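PDB 6W5E: BSU-2 beta-lactamase from Bacillus subtilis, which probably hydrolyses the beta-lactam ring of beta-lactam antibiotics, acting as a class D serine beta-lactamase. Local coordinates for residues T143-L148 with E153-G158. Sequence-based numbering, arbitrary orientation.
Sequences TWLHTL and EDISGG
H146, near the C-terminal end of helix 138-147, meets the carboxylate of E153 in a His-carboxylate hydrogen bond that ties the helix to the loop leading away from it, within the transpeptidase-like fold of the class D beta-lactamases. ND1 of H146 lies 2.8 Å from OE1 of E153, with an N-H...O angle of 149°; the oxygen is close to the imidazole plane and accepts through its syn lone pair. The second oxygen adds a weak bond, 3.2 Å from ND1 of H146 to OE2 of E153. The ring meets the acid at its edge, with the two planes 59° apart. The first torsion of H146 (chi1 -160°) sets the ring beside the carbonyl carbon, and rotation about CB-CG then turns ND1 to the carboxylate, whose own chain is extended beyond CG. This pair forms the polar, more solvent-exposed side, since H146 is exposed and E153 partly so.

The inner side is apolar and better enclosed. L145 and I155 are both buried, and each directs its CB toward the opposite segment; V81 of helix 81-88 also touches L145, while I155 rests on E138 and M141 of helix 138-147 and on F162. Between the two sides runs the stem of E153, its CB 4.3 Å from CB of L145. Around I155 the loop is shaped by an Asx turn, OD1 of D154 accepting from N of S156, and by a type I turn from I155 to G158; OG of S156 donates to the same OD1. On the buried side, CD1 of L145 meets CG2 of I155 at 3.7 Å, methyl to methyl.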
ATOM      1  N   THR A 143       7.203  17.102  -7.545  1.00 13.62           N
ATOM      2  CA  THR A 143       7.396  16.667  -8.927  1.00 14.12           C
ATOM      3  C   THR A 143       7.054  15.191  -9.088  1.00 13.55           C
ATOM      4  O   THR A 143       6.346  14.808 -10.027  1.00 14.07           O
ATOM      5  CB  THR A 143       8.839  16.938  -9.356  1.00 15.37           C
ATOM      6  OG1 THR A 143       9.084  18.349  -9.333  1.00 17.65           O
ATOM      7  CG2 THR A 143       9.096  16.407 -10.763  1.00 16.78           C
ATOM      8  N   TRP A 144       7.527  14.353  -8.166  1.00 13.25           N
ATOM      9  CA  TRP A 144       7.264  12.921  -8.274  1.00 13.91           C
ATOM     10  C   TRP A 144       5.776  12.602  -8.143  1.00 12.99           C
ATOM     11  O   TRP A 144       5.265  11.728  -8.847  1.00 13.18           O
ATOM     12  CB  TRP A 144       8.089  12.154  -7.244  1.00 12.97           C
ATOM     13  CG  TRP A 144       9.468  11.836  -7.734  1.00 12.35           C
ATOM     14  CD1 TRP A 144      10.637  12.450  -7.381  1.00 13.89           C
ATOM     15  CD2 TRP A 144       9.810  10.839  -8.698  1.00 14.05           C
ATOM     16  NE1 TRP A 144      11.693  11.886  -8.067  1.00 13.75           N
ATOM     17  CE2 TRP A 144      11.208  10.892  -8.877  1.00 13.74           C
ATOM     18  CE3 TRP A 144       9.071   9.895  -9.419  1.00 13.72           C
ATOM     19  CZ2 TRP A 144      11.879  10.040  -9.754  1.00 15.40           C
ATOM     20  CZ3 TRP A 144       9.739   9.055 -10.292  1.00 15.82           C
ATOM     21  CH2 TRP A 144      11.129   9.131 -10.451  1.00 15.93           C
ATOM     22  N   LEU A 145       5.063  13.279  -7.238  1.00 13.49           N
ATOM     23  CA  LEU A 145       3.640  12.973  -7.100  1.00 13.77           C
ATOM     24  C   LEU A 145       2.855  13.357  -8.350  1.00 13.20           C
ATOM     25  O   LEU A 145       1.824  12.738  -8.642  1.00 14.89           O
ATOM     26  CB  LEU A 145       3.055  13.626  -5.847  1.00 14.05           C
ATOM     27  CG  LEU A 145       3.572  13.083  -4.505  1.00 15.80           C
ATOM     28  CD1 LEU A 145       2.634  13.459  -3.375  1.00 17.75           C
ATOM     29  CD2 LEU A 145       3.785  11.573  -4.529  1.00 15.22           C
ATOM     30  N   HIS A 146       3.305  14.369  -9.101  1.00 14.52           N
ATOM     31  CA  HIS A 146       2.636  14.629 -10.373  1.00 15.25           C
ATOM     32  C   HIS A 146       3.003  13.584 -11.416  1.00 15.38           C
ATOM     33  O   HIS A 146       2.137  13.140 -12.177  1.00 17.75           O
ATOM     34  CB  HIS A 146       2.891  16.044 -10.893  1.00 19.93           C
ATOM     35  CG  HIS A 146       1.870  16.495 -11.901  1.00 24.80           C
ATOM     36  ND1 HIS A 146       0.525  16.567 -11.608  1.00 28.61           N
ATOM     37  CD2 HIS A 146       1.991  16.884 -13.194  1.00 26.19           C
ATOM     38  CE1 HIS A 146      -0.136  16.986 -12.672  1.00 29.82           C
ATOM     39  NE2 HIS A 146       0.730  17.181 -13.650  1.00 29.61           N
ATOM     40  N   THR A 147       4.272  13.168 -11.458  1.00 15.08           N
ATOM     41  CA  THR A 147       4.667  12.072 -12.341  1.00 14.30           C
ATOM     42  C   THR A 147       3.815  10.832 -12.089  1.00 13.97           C
ATOM     43  O   THR A 147       3.426  10.131 -13.030  1.00 15.68           O
ATOM     44  CB  THR A 147       6.160  11.764 -12.151  1.00 14.01           C
ATOM     45  OG1 THR A 147       6.933  12.791 -12.778  1.00 16.26           O
ATOM     46  CG2 THR A 147       6.548  10.417 -12.752  1.00 14.94           C
ATOM     47  N   LEU A 148       3.503  10.558 -10.826  1.00 15.30           N
ATOM     48  CA  LEU A 148       2.808   9.344 -10.425  1.00 16.28           C
ATOM     49  C   LEU A 148       1.294   9.498 -10.353  1.00 16.17           C
ATOM     50  O   LEU A 148       0.603   8.513 -10.058  1.00 18.59           O
ATOM     51  CB  LEU A 148       3.333   8.878  -9.070  1.00 15.04           C
ATOM     52  CG  LEU A 148       4.813   8.512  -9.050  1.00 14.76           C
ATOM     53  CD1 LEU A 148       5.259   8.226  -7.626  1.00 16.65           C
ATOM     54  CD2 LEU A 148       5.091   7.326  -9.981  1.00 15.69           C
ATOM     55  N   GLU A 153      -2.364  15.058  -4.742  1.00 14.44           N
ATOM     56  CA  GLU A 153      -0.973  15.509  -4.775  1.00 15.03           C
ATOM     57  C   GLU A 153      -0.679  16.631  -3.780  1.00 14.59           C
ATOM     58  O   GLU A 153       0.310  17.352  -3.934  1.00 17.84           O
ATOM     59  CB  GLU A 153      -0.530  15.888  -6.199  1.00 17.19           C
ATOM     60  CG  GLU A 153      -0.907  14.842  -7.246  1.00 15.08           C
ATOM     61  CD  GLU A 153      -0.529  15.251  -8.655  1.00 18.06           C
ATOM     62  OE1 GLU A 153       0.273  16.201  -8.803  1.00 21.61           O
ATOM     63  OE2 GLU A 153      -1.025  14.616  -9.612  1.00 20.50           O
ATOM     64  N   ASP A 154      -1.497  16.784  -2.741  1.00 15.15           N
ATOM     65  CA  ASP A 154      -1.401  17.928  -1.839  1.00 16.65           C
ATOM     66  C   ASP A 154      -0.486  17.572  -0.667  1.00 12.65           C
ATOM     67  O   ASP A 154      -0.867  16.792   0.212  1.00 14.37           O
ATOM     68  CB  ASP A 154      -2.796  18.319  -1.356  1.00 16.76           C
ATOM     69  CG  ASP A 154      -2.804  19.631  -0.600  1.00 18.05           C
ATOM     70  OD1 ASP A 154      -1.732  20.045  -0.103  1.00 18.44           O
ATOM     71  OD2 ASP A 154      -3.892  20.232  -0.482  1.00 21.87           O
ATOM     72  N   ILE A 155       0.707  18.169  -0.639  1.00 13.16           N
ATOM     73  CA  ILE A 155       1.679  17.922   0.422  1.00 13.54           C
ATOM     74  C   ILE A 155       1.796  19.106   1.382  1.00 16.02           C
ATOM     75  O   ILE A 155       2.748  19.186   2.155  1.00 14.55           O
ATOM     76  CB  ILE A 155       3.045  17.458  -0.120  1.00 15.25           C
ATOM     77  CG1 ILE A 155       3.733  18.545  -0.953  1.00 17.43           C
ATOM     78  CG2 ILE A 155       2.880  16.205  -0.967  1.00 15.88           C
ATOM     79  CD1 ILE A 155       5.205  18.230  -1.311  1.00 19.07           C
ATOM     80  N   SER A 156       0.817  20.014   1.363  1.00 14.28           N
ATOM     81  CA  SER A 156       0.865  21.195   2.219  1.00 14.01           C
ATOM     82  C   SER A 156       0.813  20.862   3.703  1.00 16.44           C
ATOM     83  O   SER A 156       1.149  21.721   4.525  1.00 16.68           O
ATOM     84  CB  SER A 156      -0.242  22.175   1.823  1.00 18.42           C
ATOM     85  OG  SER A 156      -1.520  21.664   2.181  1.00 20.26           O
ATOM     86  N   GLY A 157       0.406  19.647   4.068  1.00 14.65           N
ATOM     87  CA  GLY A 157       0.446  19.240   5.462  1.00 15.14           C
ATOM     88  C   GLY A 157       1.839  19.130   6.050  1.00 15.39           C
ATOM     89  O   GLY A 157       1.964  18.919   7.262  1.00 15.99           O
ATOM     90  N   GLY A 158       2.874  19.270   5.238  1.00 14.11           N
ATOM     91  CA  GLY A 158       4.237  19.246   5.729  1.00 13.44           C
ATOM     92  C   GLY A 158       4.974  18.019   5.224  1.00 12.79           C
ATOM     93  O   GLY A 158       4.404  16.929   5.090  1.00 13.13           O
TER